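Local coordinates for insecticidal crystal protein Cry7Cal (Bacillus thuringiensis, PDB 5ZI1) that probably acts as a three-domain pore-forming delta-endotoxin active against locusts, this chain being the toxin core of a longer crystal protein, at residues T250-T255 / A286-G291; F293-K298 / V455-D460; H430-V435 / L450-V455. One frame throughout, in Å; residues are numbered along the deposited sequence.

Contact 1 (T250-T255 / A286-G291); sequences TRQIFT and AIPKPG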
ATOM      1  N   THR A 250       3.403   2.189  -3.371  1.00 41.15           N
ATOM      2  CA  THR A 250       4.818   2.268  -3.036  1.00 39.61           C
ATOM      3  C   THR A 250       5.100   2.166  -1.546  1.00 38.72           C
ATOM      4  O   THR A 250       6.257   2.310  -1.146  1.00 43.31           O
ATOM      5  CB  THR A 250       5.390   3.585  -3.549  1.00 42.05           C
ATOM      6  OG1 THR A 250       4.689   4.662  -2.924  1.00 40.71           O
ATOM      7  CG2 THR A 250       5.241   3.686  -5.057  1.00 36.34           C
ATOM      8  N   ARG A 251       4.082   1.981  -0.717  1.00 39.37           N
ATOM      9  CA  ARG A 251       4.290   1.995   0.723  1.00 45.90           C
ATOM     10  C   ARG A 251       5.008   0.723   1.175  1.00 42.67           C
ATOM     11  O   ARG A 251       4.803  -0.359   0.620  1.00 42.48           O
ATOM     12  CB  ARG A 251       2.956   2.146   1.455  1.00 41.46           C
ATOM     13  CG  ARG A 251       2.137   0.879   1.657  1.00 36.43           C
ATOM     14  CD  ARG A 251       1.649   0.297   0.355  1.00 40.10           C
ATOM     15  NE  ARG A 251       0.841  -0.920   0.503  1.00 43.14           N
ATOM     16  CZ  ARG A 251       1.324  -2.147   0.714  1.00 42.29           C
ATOM     17  NH1 ARG A 251       2.633  -2.357   0.844  1.00 35.97           N
ATOM     18  NH2 ARG A 251       0.482  -3.167   0.810  1.00 43.72           N
ATOM     19  N   GLN A 252       5.854   0.859   2.190  1.00 41.70           N
ATOM     20  CA  GLN A 252       6.601  -0.255   2.760  1.00 43.90           C
ATOM     21  C   GLN A 252       5.999  -0.638   4.106  1.00 43.10           C
ATOM     22  O   GLN A 252       5.813   0.223   4.971  1.00 45.28           O
ATOM     23  CB  GLN A 252       8.076   0.132   2.926  1.00 46.57           C
ATOM     24  CG  GLN A 252       8.994  -0.934   3.570  1.00 38.35           C
ATOM     25  CD  GLN A 252      10.445  -0.458   3.610  1.00 42.42           C
ATOM     26  OE1 GLN A 252      11.285  -0.933   2.848  1.00 45.22           O
ATOM     27  NE2 GLN A 252      10.730   0.507   4.478  1.00 42.55           N
ATOM     28  N   ILE A 253       5.717  -1.926   4.300  1.00 47.01           N
ATOM     29  CA  ILE A 253       5.218  -2.401   5.582  1.00 42.03           C
ATOM     30  C   ILE A 253       6.144  -3.473   6.144  1.00 46.37           C
ATOM     31  O   ILE A 253       6.912  -4.119   5.419  1.00 42.70           O
ATOM     32  CB  ILE A 253       3.786  -2.929   5.480  1.00 45.15           C
ATOM     33  CG1 ILE A 253       3.689  -4.010   4.424  1.00 41.19           C
ATOM     34  CG2 ILE A 253       2.807  -1.760   5.213  1.00 43.28           C
ATOM     35  CD1 ILE A 253       2.238  -4.340   4.091  1.00 48.73           C
ATOM     36  N   PHE A 254       6.059  -3.657   7.466  1.00 45.11           N
ATOM     37  CA  PHE A 254       6.970  -4.535   8.201  1.00 45.81           C
ATOM     38  C   PHE A 254       6.218  -5.657   8.888  1.00 43.40           C
ATOM     39  O   PHE A 254       5.203  -5.413   9.548  1.00 40.86           O
ATOM     40  CB  PHE A 254       7.784  -3.754   9.230  1.00 43.74           C
ATOM     41  CG  PHE A 254       8.869  -2.916   8.602  1.00 48.84           C
ATOM     42  CD1 PHE A 254       8.552  -1.695   7.975  1.00 41.69           C
ATOM     43  CD2 PHE A 254      10.190  -3.368   8.580  1.00 43.93           C
ATOM     44  CE1 PHE A 254       9.536  -0.914   7.390  1.00 39.36           C
ATOM     45  CE2 PHE A 254      11.183  -2.602   7.987  1.00 43.24           C
ATOM     46  CZ  PHE A 254      10.855  -1.375   7.375  1.00 45.12           C
ATOM     47  N   THR A 255       6.723  -6.883   8.711  1.00 43.41           N
ATOM     48  CA  THR A 255       6.234  -8.057   9.417  1.00 42.40           C
ATOM     49  C   THR A 255       6.712  -8.012  10.869  1.00 44.50           C
ATOM     50  O   THR A 255       7.572  -7.203  11.239  1.00 40.48           O
ATOM     51  CB  THR A 255       6.705  -9.347   8.725  1.00 49.30           C
ATOM     52  OG1 THR A 255       8.093  -9.247   8.365  1.00 44.21           O
ATOM     53  CG2 THR A 255       5.884  -9.647   7.462  1.00 39.92           C
ATOM     54  N   ALA A 286      13.134   0.821  13.805  1.00 42.13           N
ATOM     55  CA  ALA A 286      12.468  -0.190  12.992  1.00 43.74           C
ATOM     56  C   ALA A 286      11.973   0.334  11.647  1.00 46.44           C
ATOM     57  O   ALA A 286      11.879  -0.437  10.691  1.00 47.98           O
ATOM     58  CB  ALA A 286      11.279  -0.768  13.749  1.00 44.68           C
ATOM     59  N   ILE A 287      11.602   1.604  11.553  1.00 44.54           N
ATOM     60  CA  ILE A 287      10.865   2.132  10.411  1.00 47.19           C
ATOM     61  C   ILE A 287      11.691   3.238   9.768  1.00 45.43           C
ATOM     62  O   ILE A 287      11.763   4.356  10.285  1.00 44.61           O
ATOM     63  CB  ILE A 287       9.484   2.653  10.840  1.00 49.17           C
ATOM     64  CG1 ILE A 287       8.740   1.543  11.596  1.00 47.14           C
ATOM     65  CG2 ILE A 287       8.700   3.178   9.642  1.00 46.46           C
ATOM     66  CD1 ILE A 287       8.399   0.357  10.749  1.00 44.33           C
ATOM     67  N   PRO A 288      12.344   2.957   8.639  1.00 45.22           N
ATOM     68  CA  PRO A 288      13.171   3.978   7.991  1.00 48.20           C
ATOM     69  C   PRO A 288      12.315   5.151   7.548  1.00 47.45           C
ATOM     70  O   PRO A 288      11.103   5.029   7.374  1.00 41.76           O
ATOM     71  CB  PRO A 288      13.767   3.246   6.788  1.00 49.09           C
ATOM     72  CG  PRO A 288      13.570   1.775   7.086  1.00 46.66           C
ATOM     73  CD  PRO A 288      12.271   1.734   7.831  1.00 45.30           C
ATOM     74  N   LYS A 289      12.962   6.302   7.387  1.00 50.50           N
ATOM     75  CA  LYS A 289      12.278   7.495   6.900  1.00 55.43           C
ATOM     76  C   LYS A 289      11.730   7.271   5.490  1.00 47.32           C
ATOM     77  O   LYS A 289      12.299   6.507   4.707  1.00 46.27           O
ATOM     78  CB  LYS A 289      13.229   8.697   6.899  1.00 55.70           C
ATOM     79  CG  LYS A 289      13.619   9.195   8.313  1.00 63.04           C
ATOM     80  CD  LYS A 289      12.396   9.533   9.179  1.00 62.06           C
ATOM     81  CE  LYS A 289      12.772   9.806  10.648  1.00 65.33           C
ATOM     82  NZ  LYS A 289      12.705   8.590  11.547  1.00 63.04           N
ATOM     83  N   PRO A 290      10.626   7.928   5.141  1.00 54.49           N
ATOM     84  CA  PRO A 290      10.172   7.922   3.743  1.00 52.33           C
ATOM     85  C   PRO A 290      11.300   8.312   2.800  1.00 49.48           C
ATOM     86  O   PRO A 290      12.104   9.196   3.099  1.00 54.97           O
ATOM     87  CB  PRO A 290       9.058   8.976   3.725  1.00 51.59           C
ATOM     88  CG  PRO A 290       8.661   9.154   5.150  1.00 53.26           C
ATOM     89  CD  PRO A 290       9.893   8.912   5.955  1.00 52.15           C
ATOM     90  N   GLY A 291      11.362   7.650   1.650  1.00 48.24           N
ATOM     91  CA  GLY A 291      12.259   8.086   0.601  1.00 45.14           C
ATOM     92  C   GLY A 291      11.730   7.704  -0.765  1.00 46.07           C
ATOM     93  O   GLY A 291      10.629   7.166  -0.906  1.00 44.41           O
TER
HETATM   94  O   HOH W   1       9.321   2.580   5.942  1.00 52.24           O
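F254 meets the loop A286-G291 in the middle, beta-prism domain of a three-domain Cry toxin. Its strand, 252-254, is an outermost strand of a three-stranded antiparallel sheet, and the loop links helix 279-286 to strand 294-306. F254 CZ lies 3.4 Å from P288 CD, and F254 CD1 lies 3.5 Å from I287 CD1. The carbonyl oxygen of A286 sits over one face of the ring, toward its rim, with A286 O 3.5 Å from F254 CE2. No direct hydrogen bond joins the segments. CG of F254 stands anti to its carbonyl carbon (chi1 -74°), which carries the ring across to the loop. The extended side chain of Q252 runs beside it, and its amide end crosses P288 at about a right angle. Further out, A286 O also accepts a bond from S436, and F254 O is held by N216 and R220 of helix 208-227. These bonds tie the contact to the sheet and to the helical domain. Q252 OE1 bonds S433, which fixes the amide. Q252 NE2 then donates to a water at 2.9 Å, and that water lies in the plane of the F254 ring, at its edge, and bonds P288 O weakly at 3.4 Å.

Contact 2 (F293-K298 / V455-D460); sequences FQWLTK and VSVRPD
W295 and F293 receive V457 and P459 where a strand of the beta-prism domain meets the loop that leads on toward the C-terminal domain of this three-domain toxin. F293 lies two residues before W295, at the entry to strand 294-306. The loop 455-460 follows strand 448-454. The contact is built on two aromatic faces and has no hydrogen bond between the segments. F293 and V457 approach from opposite directions. The methyl V457 CG1 stands over the centre of the F293 ring, 3.8 Å from the centroid and 12° off the normal, a CH-pi contact. F293 has its CG anti to the backbone N (chi1 -176°), which turns the ring face toward the valine. The indole of W295 lies at a steep angle to this ring. Its CD2 is in the plane of F293, at the ring edge, and F293 CE2 sits over one face of the indole. The opposite face takes P459, which crosses W295 at about a right angle. P459 CB is 4.0 Å from the centroid of the six-membered ring, a second CH-pi contact. The indole is thus sandwiched between F293 and P459. Its far edge meets backbone oxygens near its plane, with W295 CZ2 3.5 Å from R458 O and W295 CH2 3.7 Å from V457 O. On the five-membered ring, W295 NE1 bonds T325. R458 turns back over its own loop. P459 CD rests against one face of its guanidinium, and R458 NH2 donates to V455 O at 3.1 Å, in the carbonyl plane and near the guanidinium plane.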
ATOM      1  N   PHE A 293      11.449   5.294  -3.889  1.00 42.97           N
ATOM      2  CA  PHE A 293      11.224   3.865  -3.746  1.00 45.98           C
ATOM      3  C   PHE A 293      12.548   3.115  -3.950  1.00 50.10           C
ATOM      4  O   PHE A 293      13.373   3.505  -4.782  1.00 49.70           O
ATOM      5  CB  PHE A 293      10.150   3.414  -4.742  1.00 45.32           C
ATOM      6  CG  PHE A 293       9.781   1.969  -4.605  1.00 47.64           C
ATOM      7  CD1 PHE A 293       8.733   1.588  -3.783  1.00 39.88           C
ATOM      8  CD2 PHE A 293      10.525   0.975  -5.263  1.00 46.25           C
ATOM      9  CE1 PHE A 293       8.395   0.224  -3.628  1.00 46.02           C
ATOM     10  CE2 PHE A 293      10.204  -0.384  -5.113  1.00 42.13           C
ATOM     11  CZ  PHE A 293       9.134  -0.758  -4.309  1.00 44.74           C
ATOM     12  N   GLN A 294      12.772   2.045  -3.175  1.00 47.64           N
ATOM     13  CA  GLN A 294      14.076   1.386  -3.134  1.00 45.99           C
ATOM     14  C   GLN A 294      13.950  -0.118  -3.320  1.00 47.72           C
ATOM     15  O   GLN A 294      13.103  -0.767  -2.698  1.00 51.27           O
ATOM     16  CB  GLN A 294      14.809   1.647  -1.812  1.00 47.60           C
ATOM     17  CG  GLN A 294      15.175   3.080  -1.544  1.00 45.05           C
ATOM     18  CD  GLN A 294      15.911   3.249  -0.217  1.00 47.06           C
ATOM     19  OE1 GLN A 294      17.130   3.196  -0.168  1.00 52.24           O
ATOM     20  NE2 GLN A 294      15.168   3.457   0.859  1.00 47.38           N
ATOM     21  N   TRP A 295      14.817  -0.672  -4.161  1.00 46.56           N
ATOM     22  CA  TRP A 295      14.826  -2.094  -4.478  1.00 44.96           C
ATOM     23  C   TRP A 295      15.967  -2.748  -3.716  1.00 46.75           C
ATOM     24  O   TRP A 295      17.101  -2.261  -3.766  1.00 46.63           O
ATOM     25  CB  TRP A 295      14.985  -2.322  -5.979  1.00 39.60           C
ATOM     26  CG  TRP A 295      13.948  -1.585  -6.751  1.00 49.34           C
ATOM     27  CD1 TRP A 295      13.977  -0.268  -7.119  1.00 42.25           C
ATOM     28  CD2 TRP A 295      12.695  -2.104  -7.204  1.00 43.65           C
ATOM     29  NE1 TRP A 295      12.829   0.052  -7.796  1.00 43.73           N
ATOM     30  CE2 TRP A 295      12.023  -1.055  -7.858  1.00 43.40           C
ATOM     31  CE3 TRP A 295      12.079  -3.355  -7.119  1.00 41.84           C
ATOM     32  CZ2 TRP A 295      10.765  -1.219  -8.432  1.00 44.46           C
ATOM     33  CZ3 TRP A 295      10.847  -3.526  -7.694  1.00 43.75           C
ATOM     34  CH2 TRP A 295      10.193  -2.458  -8.342  1.00 46.16           C
ATOM     35  N   LEU A 296      15.662  -3.820  -2.990  1.00 40.86           N
ATOM     36  CA  LEU A 296      16.681  -4.474  -2.175  1.00 43.84           C
ATOM     37  C   LEU A 296      17.609  -5.267  -3.080  1.00 42.51           C
ATOM     38  O   LEU A 296      17.159  -6.148  -3.816  1.00 42.87           O
ATOM     39  CB  LEU A 296      16.024  -5.380  -1.145  1.00 45.83           C
ATOM     40  CG  LEU A 296      16.947  -6.005  -0.109  1.00 48.29           C
ATOM     41  CD1 LEU A 296      17.766  -4.931   0.555  1.00 45.10           C
ATOM     42  CD2 LEU A 296      16.128  -6.773   0.921  1.00 49.74           C
ATOM     43  N   THR A 297      18.902  -4.962  -3.047  1.00 40.87           N
ATOM     44  CA  THR A 297      19.831  -5.716  -3.881  1.00 46.14           C
ATOM     45  C   THR A 297      20.806  -6.597  -3.103  1.00 51.09           C
ATOM     46  O   THR A 297      21.406  -7.492  -3.705  1.00 57.20           O
ATOM     47  CB  THR A 297      20.624  -4.766  -4.789  1.00 48.93           C
ATOM     48  OG1 THR A 297      21.490  -3.955  -3.985  1.00 55.62           O
ATOM     49  CG2 THR A 297      19.667  -3.831  -5.549  1.00 48.12           C
ATOM     50  N   LYS A 298      20.971  -6.394  -1.796  1.00 49.99           N
ATOM     51  CA  LYS A 298      21.924  -7.201  -1.030  1.00 53.03           C
ATOM     52  C   LYS A 298      21.573  -7.150   0.451  1.00 47.26           C
ATOM     53  O   LYS A 298      21.054  -6.150   0.936  1.00 49.44           O
ATOM     54  CB  LYS A 298      23.366  -6.715  -1.238  1.00 55.22           C
ATOM     55  CG  LYS A 298      24.195  -7.549  -2.209  1.00 64.94           C
ATOM     56  CD  LYS A 298      25.330  -6.738  -2.840  1.00 69.05           C
ATOM     57  CE  LYS A 298      26.258  -6.106  -1.799  1.00 73.22           C
ATOM     58  NZ  LYS A 298      27.000  -4.929  -2.375  1.00 77.47           N
ATOM     59  N   VAL A 455       3.888  -5.730  -4.910  1.00 44.77           N
ATOM     60  CA  VAL A 455       4.362  -6.175  -6.222  1.00 44.54           C
ATOM     61  C   VAL A 455       3.748  -5.383  -7.378  1.00 50.12           C
ATOM     62  O   VAL A 455       4.218  -5.499  -8.521  1.00 44.89           O
ATOM     63  CB  VAL A 455       4.149  -7.706  -6.322  1.00 50.88           C
ATOM     64  CG1 VAL A 455       4.458  -8.261  -7.711  1.00 47.73           C
ATOM     65  CG2 VAL A 455       5.047  -8.403  -5.312  1.00 45.16           C
ATOM     66  N   SER A 456       2.753  -4.523  -7.112  1.00 43.40           N
ATOM     67  CA  SER A 456       2.256  -3.653  -8.173  1.00 44.56           C
ATOM     68  C   SER A 456       3.310  -2.653  -8.623  1.00 44.53           C
ATOM     69  O   SER A 456       3.236  -2.148  -9.752  1.00 46.22           O
ATOM     70  CB  SER A 456       1.005  -2.900  -7.714  1.00 43.73           C
ATOM     71  OG  SER A 456       1.287  -2.109  -6.576  1.00 40.65           O
ATOM     72  N   VAL A 457       4.282  -2.338  -7.771  1.00 43.75           N
ATOM     73  CA  VAL A 457       5.377  -1.486  -8.212  1.00 44.08           C
ATOM     74  C   VAL A 457       6.243  -2.260  -9.191  1.00 49.44           C
ATOM     75  O   VAL A 457       6.692  -3.377  -8.897  1.00 45.77           O
ATOM     76  CB  VAL A 457       6.216  -1.015  -7.022  1.00 41.27           C
ATOM     77  CG1 VAL A 457       7.217   0.044  -7.497  1.00 39.68           C
ATOM     78  CG2 VAL A 457       5.311  -0.526  -5.920  1.00 40.94           C
ATOM     79  N   ARG A 458       6.493  -1.672 -10.334  1.00 47.75           N
ATOM     80  CA  ARG A 458       7.240  -2.312 -11.378  1.00 43.62           C
ATOM     81  C   ARG A 458       8.618  -1.674 -11.495  1.00 46.36           C
ATOM     82  O   ARG A 458       8.784  -0.488 -11.199  1.00 41.77           O
ATOM     83  CB  ARG A 458       6.470  -2.219 -12.697  1.00 50.55           C
ATOM     84  CG  ARG A 458       5.041  -2.801 -12.607  1.00 50.56           C
ATOM     85  CD  ARG A 458       5.041  -4.161 -11.878  1.00 52.00           C
ATOM     86  NE  ARG A 458       6.028  -5.062 -12.488  1.00 60.82           N
ATOM     87  CZ  ARG A 458       6.632  -6.081 -11.872  1.00 54.42           C
ATOM     88  NH1 ARG A 458       7.525  -6.816 -12.537  1.00 56.91           N
ATOM     89  NH2 ARG A 458       6.351  -6.370 -10.602  1.00 52.70           N
ATOM     90  N   PRO A 459       9.653  -2.450 -11.827  1.00 50.51           N
ATOM     91  CA  PRO A 459      11.019  -1.906 -11.792  1.00 47.10           C
ATOM     92  C   PRO A 459      11.422  -1.100 -13.016  1.00 45.93           C
ATOM     93  O   PRO A 459      12.499  -0.498 -12.996  1.00 46.69           O
ATOM     94  CB  PRO A 459      11.889  -3.159 -11.634  1.00 46.14           C
ATOM     95  CG  PRO A 459      11.071  -4.284 -12.160  1.00 47.43           C
ATOM     96  CD  PRO A 459       9.636  -3.923 -11.846  1.00 53.40           C
ATOM     97  N   ASP A 460      10.547  -0.972 -14.017  1.00 50.67           N
ATOM     98  CA  ASP A 460      10.951  -0.344 -15.270  0.51 51.54           C
ATOM     99  C   ASP A 460      10.461   1.084 -15.463  1.00 55.12           C
ATOM    100  O   ASP A 460      11.023   1.787 -16.311  1.00 57.06           O
ATOM    101  CB  ASP A 460      10.465  -1.168 -16.467  0.51 53.16           C
ATOM    102  CG  ASP A 460      11.198  -2.468 -16.607  0.51 51.55           C
ATOM    103  OD1 ASP A 460      10.557  -3.459 -17.008  0.51 54.37           O
ATOM    104  OD2 ASP A 460      12.409  -2.497 -16.307  0.51 50.24           O
TER

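Contact 3 (H430-V435 / L450-V455); sequences HRLSYV and LGWTHV
H430-V435 and L450-V455 pair as the two arms of an antiparallel beta hairpin in the beta-prism domain. The short strand axes approach to 4.2 Å, with N-to-C directions 138° apart. R431 and T453 form a hydrogen-bonded pair with both backbone bonds made. A classic beta bulge follows, where S433 and Y434 both face G451. G451 O accepts from S433 N and from Y434 N (2.9 Å), both from the same face of the carbonyl plane. G451 N returns a bond to Y434 O. Beside Y434 CB, G451 has no side chain to crowd it.

R431 folds back across T453. Its chain bends at chi3 (64°), which brings NH1 to T453 OG1 at 2.7 Å, in the guanidinium plane. A weak bond from R431 NH1 reaches H454 O. R431 NE makes a salt bridge with D353. H430 and H454 form a T-shaped pair: the CD2 edge of H454 points to the face of H430, centroids 5.2 Å apart and planes at 88°. H430 NE2 bonds R251, and H454 ND1 bonds S456. L432 CD1 stands over the six-membered ring of W452, 4.1 Å from its centroid, while W452 NE1 bonds T255. L450 CD2 lies alongside V435 CG1 at 4.1 Å.

All twelve residues are buried. The buried polar ends named here have partners. The D353 carboxylate and T453 OG1, with the weak H454 O bond, hold R431 and probably stabilise its positive charge.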
ATOM      1  N   HIS A 430       3.690  -9.250  -2.267  1.00 42.46           N
ATOM      2  CA  HIS A 430       4.734  -8.467  -1.627  1.00 41.82           C
ATOM      3  C   HIS A 430       6.099  -9.086  -1.899  1.00 45.07           C
ATOM      4  O   HIS A 430       6.228 -10.286  -2.164  1.00 51.88           O
ATOM      5  CB  HIS A 430       4.475  -8.344  -0.111  1.00 46.12           C
ATOM      6  CG  HIS A 430       3.306  -7.459   0.239  1.00 50.65           C
ATOM      7  ND1 HIS A 430       2.003  -7.921   0.281  1.00 50.93           N
ATOM      8  CD2 HIS A 430       3.245  -6.140   0.549  1.00 42.90           C
ATOM      9  CE1 HIS A 430       1.195  -6.928   0.610  1.00 48.53           C
ATOM     10  NE2 HIS A 430       1.924  -5.835   0.777  1.00 49.45           N
ATOM     11  N   ARG A 431       7.127  -8.246  -1.814  1.00 40.89           N
ATOM     12  CA  ARG A 431       8.507  -8.651  -2.013  1.00 44.44           C
ATOM     13  C   ARG A 431       9.338  -8.033  -0.903  1.00 44.77           C
ATOM     14  O   ARG A 431       9.020  -6.947  -0.411  1.00 41.05           O
ATOM     15  CB  ARG A 431       9.059  -8.197  -3.393  1.00 46.35           C
ATOM     16  CG  ARG A 431       9.584  -6.768  -3.379  1.00 42.49           C
ATOM     17  CD  ARG A 431      10.222  -6.331  -4.667  1.00 41.53           C
ATOM     18  NE  ARG A 431       9.284  -6.290  -5.790  1.00 46.25           N
ATOM     19  CZ  ARG A 431       8.358  -5.348  -5.962  1.00 45.26           C
ATOM     20  NH1 ARG A 431       8.207  -4.378  -5.062  1.00 38.18           N
ATOM     21  NH2 ARG A 431       7.566  -5.398  -7.019  1.00 47.46           N
ATOM     22  N   LEU A 432      10.395  -8.733  -0.503  1.00 42.96           N
ATOM     23  CA  LEU A 432      11.230  -8.233   0.578  1.00 42.50           C
ATOM     24  C   LEU A 432      11.933  -6.970   0.128  1.00 42.77           C
ATOM     25  O   LEU A 432      12.417  -6.879  -1.004  1.00 47.40           O
ATOM     26  CB  LEU A 432      12.252  -9.282   1.008  1.00 40.75           C
ATOM     27  CG  LEU A 432      13.163  -9.017   2.211  1.00 41.32           C
ATOM     28  CD1 LEU A 432      12.415  -8.981   3.538  1.00 37.26           C
ATOM     29  CD2 LEU A 432      14.219 -10.133   2.270  1.00 41.27           C
ATOM     30  N   SER A 433      11.979  -5.975   1.013  1.00 40.71           N
ATOM     31  CA  SER A 433      12.614  -4.721   0.666  1.00 41.07           C
ATOM     32  C   SER A 433      13.590  -4.209   1.702  1.00 42.20           C
ATOM     33  O   SER A 433      14.443  -3.384   1.352  1.00 46.42           O
ATOM     34  CB  SER A 433      11.553  -3.632   0.385  1.00 41.47           C
ATOM     35  OG  SER A 433      10.613  -3.497   1.454  1.00 45.04           O
ATOM     36  N   TYR A 434      13.530  -4.668   2.945  1.00 36.78           N
ATOM     37  CA  TYR A 434      14.363  -4.032   3.952  1.00 41.29           C
ATOM     38  C   TYR A 434      14.606  -5.017   5.085  1.00 40.60           C
ATOM     39  O   TYR A 434      13.883  -6.004   5.239  1.00 38.84           O
ATOM     40  CB  TYR A 434      13.710  -2.725   4.480  1.00 41.97           C
ATOM     41  CG  TYR A 434      14.739  -1.790   5.075  1.00 42.06           C
ATOM     42  CD1 TYR A 434      15.489  -0.952   4.257  1.00 40.58           C
ATOM     43  CD2 TYR A 434      15.017  -1.800   6.437  1.00 40.06           C
ATOM     44  CE1 TYR A 434      16.473  -0.132   4.770  1.00 41.08           C
ATOM     45  CE2 TYR A 434      16.005  -0.970   6.968  1.00 45.61           C
ATOM     46  CZ  TYR A 434      16.725  -0.135   6.120  1.00 47.94           C
ATOM     47  OH  TYR A 434      17.705   0.699   6.618  1.00 53.17           O
ATOM     48  N   VAL A 435      15.635  -4.732   5.880  1.00 39.39           N
ATOM     49  CA  VAL A 435      15.855  -5.409   7.157  1.00 40.01           C
ATOM     50  C   VAL A 435      16.267  -4.349   8.165  1.00 43.97           C
ATOM     51  O   VAL A 435      17.398  -3.850   8.109  1.00 46.31           O
ATOM     52  CB  VAL A 435      16.936  -6.501   7.096  1.00 42.51           C
ATOM     53  CG1 VAL A 435      16.905  -7.302   8.403  1.00 38.26           C
ATOM     54  CG2 VAL A 435      16.774  -7.398   5.853  1.00 36.78           C
ATOM     55  N   LEU A 450      11.666  -7.399   9.119  1.00 37.77           N
ATOM     56  CA  LEU A 450      11.667  -7.466   7.667  1.00 38.19           C
ATOM     57  C   LEU A 450      10.657  -6.471   7.084  1.00 43.49           C
ATOM     58  O   LEU A 450       9.522  -6.351   7.572  1.00 41.90           O
ATOM     59  CB  LEU A 450      11.371  -8.899   7.211  1.00 40.31           C
ATOM     60  CG  LEU A 450      12.327 -10.027   7.696  1.00 44.20           C
ATOM     61  CD1 LEU A 450      11.967 -11.365   7.076  1.00 40.65           C
ATOM     62  CD2 LEU A 450      13.799  -9.717   7.430  1.00 41.81           C
ATOM     63  N   GLY A 451      11.086  -5.748   6.054  1.00 41.38           N
ATOM     64  CA  GLY A 451      10.247  -4.775   5.355  1.00 42.00           C
ATOM     65  C   GLY A 451       9.958  -5.253   3.943  1.00 43.78           C
ATOM     66  O   GLY A 451      10.838  -5.818   3.271  1.00 43.84           O
ATOM     67  N   TRP A 452       8.716  -5.029   3.509  1.00 39.69           N
ATOM     68  CA  TRP A 452       8.169  -5.517   2.250  1.00 38.78           C
ATOM     69  C   TRP A 452       7.562  -4.372   1.446  1.00 41.29           C
ATOM     70  O   TRP A 452       6.956  -3.452   2.017  1.00 40.44           O
ATOM     71  CB  TRP A 452       7.084  -6.569   2.524  1.00 40.90           C
ATOM     72  CG  TRP A 452       7.541  -7.666   3.436  1.00 43.57           C
ATOM     73  CD1 TRP A 452       7.606  -7.629   4.786  1.00 42.58           C
ATOM     74  CD2 TRP A 452       8.023  -8.957   3.041  1.00 40.13           C
ATOM     75  NE1 TRP A 452       8.097  -8.823   5.270  1.00 45.53           N
ATOM     76  CE2 TRP A 452       8.358  -9.654   4.215  1.00 41.61           C
ATOM     77  CE3 TRP A 452       8.193  -9.591   1.807  1.00 43.14           C
ATOM     78  CZ2 TRP A 452       8.854 -10.964   4.196  1.00 46.12           C
ATOM     79  CZ3 TRP A 452       8.692 -10.896   1.787  1.00 45.57           C
ATOM     80  CH2 TRP A 452       9.013 -11.564   2.976  1.00 43.30           C
ATOM     81  N   THR A 453       7.694  -4.446   0.119  1.00 38.85           N
ATOM     82  CA  THR A 453       6.987  -3.559  -0.800  1.00 38.39           C
ATOM     83  C   THR A 453       6.034  -4.366  -1.679  1.00 40.61           C
ATOM     84  O   THR A 453       6.202  -5.573  -1.870  1.00 45.71           O
ATOM     85  CB  THR A 453       7.947  -2.763  -1.678  1.00 39.74           C
ATOM     86  OG1 THR A 453       8.749  -3.671  -2.470  1.00 45.99           O
ATOM     87  CG2 THR A 453       8.823  -1.848  -0.820  1.00 33.28           C
ATOM     88  N   HIS A 454       5.029  -3.673  -2.210  1.00 42.18           N
ATOM     89  CA  HIS A 454       3.929  -4.279  -2.954  1.00 41.79           C
ATOM     90  C   HIS A 454       4.342  -4.585  -4.388  1.00 44.70           C
ATOM     91  O   HIS A 454       5.053  -3.801  -5.024  1.00 48.29           O
ATOM     92  CB  HIS A 454       2.738  -3.317  -2.949  1.00 42.30           C
ATOM     93  CG  HIS A 454       1.434  -3.944  -3.326  1.00 38.59           C
ATOM     94  ND1 HIS A 454       0.878  -3.808  -4.579  1.00 42.91           N
ATOM     95  CD2 HIS A 454       0.559  -4.679  -2.602  1.00 43.32           C
ATOM     96  CE1 HIS A 454      -0.274  -4.451  -4.621  1.00 44.52           C
ATOM     97  NE2 HIS A 454      -0.497  -4.982  -3.431  1.00 49.71           N
ATOM     98  N   VAL A 455       3.888  -5.730  -4.910  1.00 44.77           N
ATOM     99  CA  VAL A 455       4.362  -6.175  -6.222  1.00 44.54           C
ATOM    100  C   VAL A 455       3.748  -5.383  -7.378  1.00 50.12           C
ATOM    101  O   VAL A 455       4.218  -5.499  -8.521  1.00 44.89           O
ATOM    102  CB  VAL A 455       4.149  -7.706  -6.322  1.00 50.88           C
ATOM    103  CG1 VAL A 455       4.458  -8.261  -7.711  1.00 47.73           C
ATOM    104  CG2 VAL A 455       5.047  -8.403  -5.312  1.00 45.16           C
TER

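How the contacts relate
Contact 3 joins two strands of a small sheet of the middle domain, contact 1 involves its third strand, and contact 2 packs beside it. Contacts 1 and 3 have centres about 9 Å apart: I253 O lies 2.8 Å from W452 N, a probable hydrogen bond between neighbouring strands. Contacts 2 and 3 are also about 9 Å apart and share V455, where the hairpin runs out into the loop. There W295 CZ3 packs 3.5 Å from R431 CZ, and F293 CZ lies 3.5 Å from T453 OG1. Contacts 1 and 2, about 13 Å apart, meet through T250, whose O is 3.7 Å from F293 CD1. The hairpin thus has strand 252-254 beside its 448-454 arm and F293 and W295 packed against it.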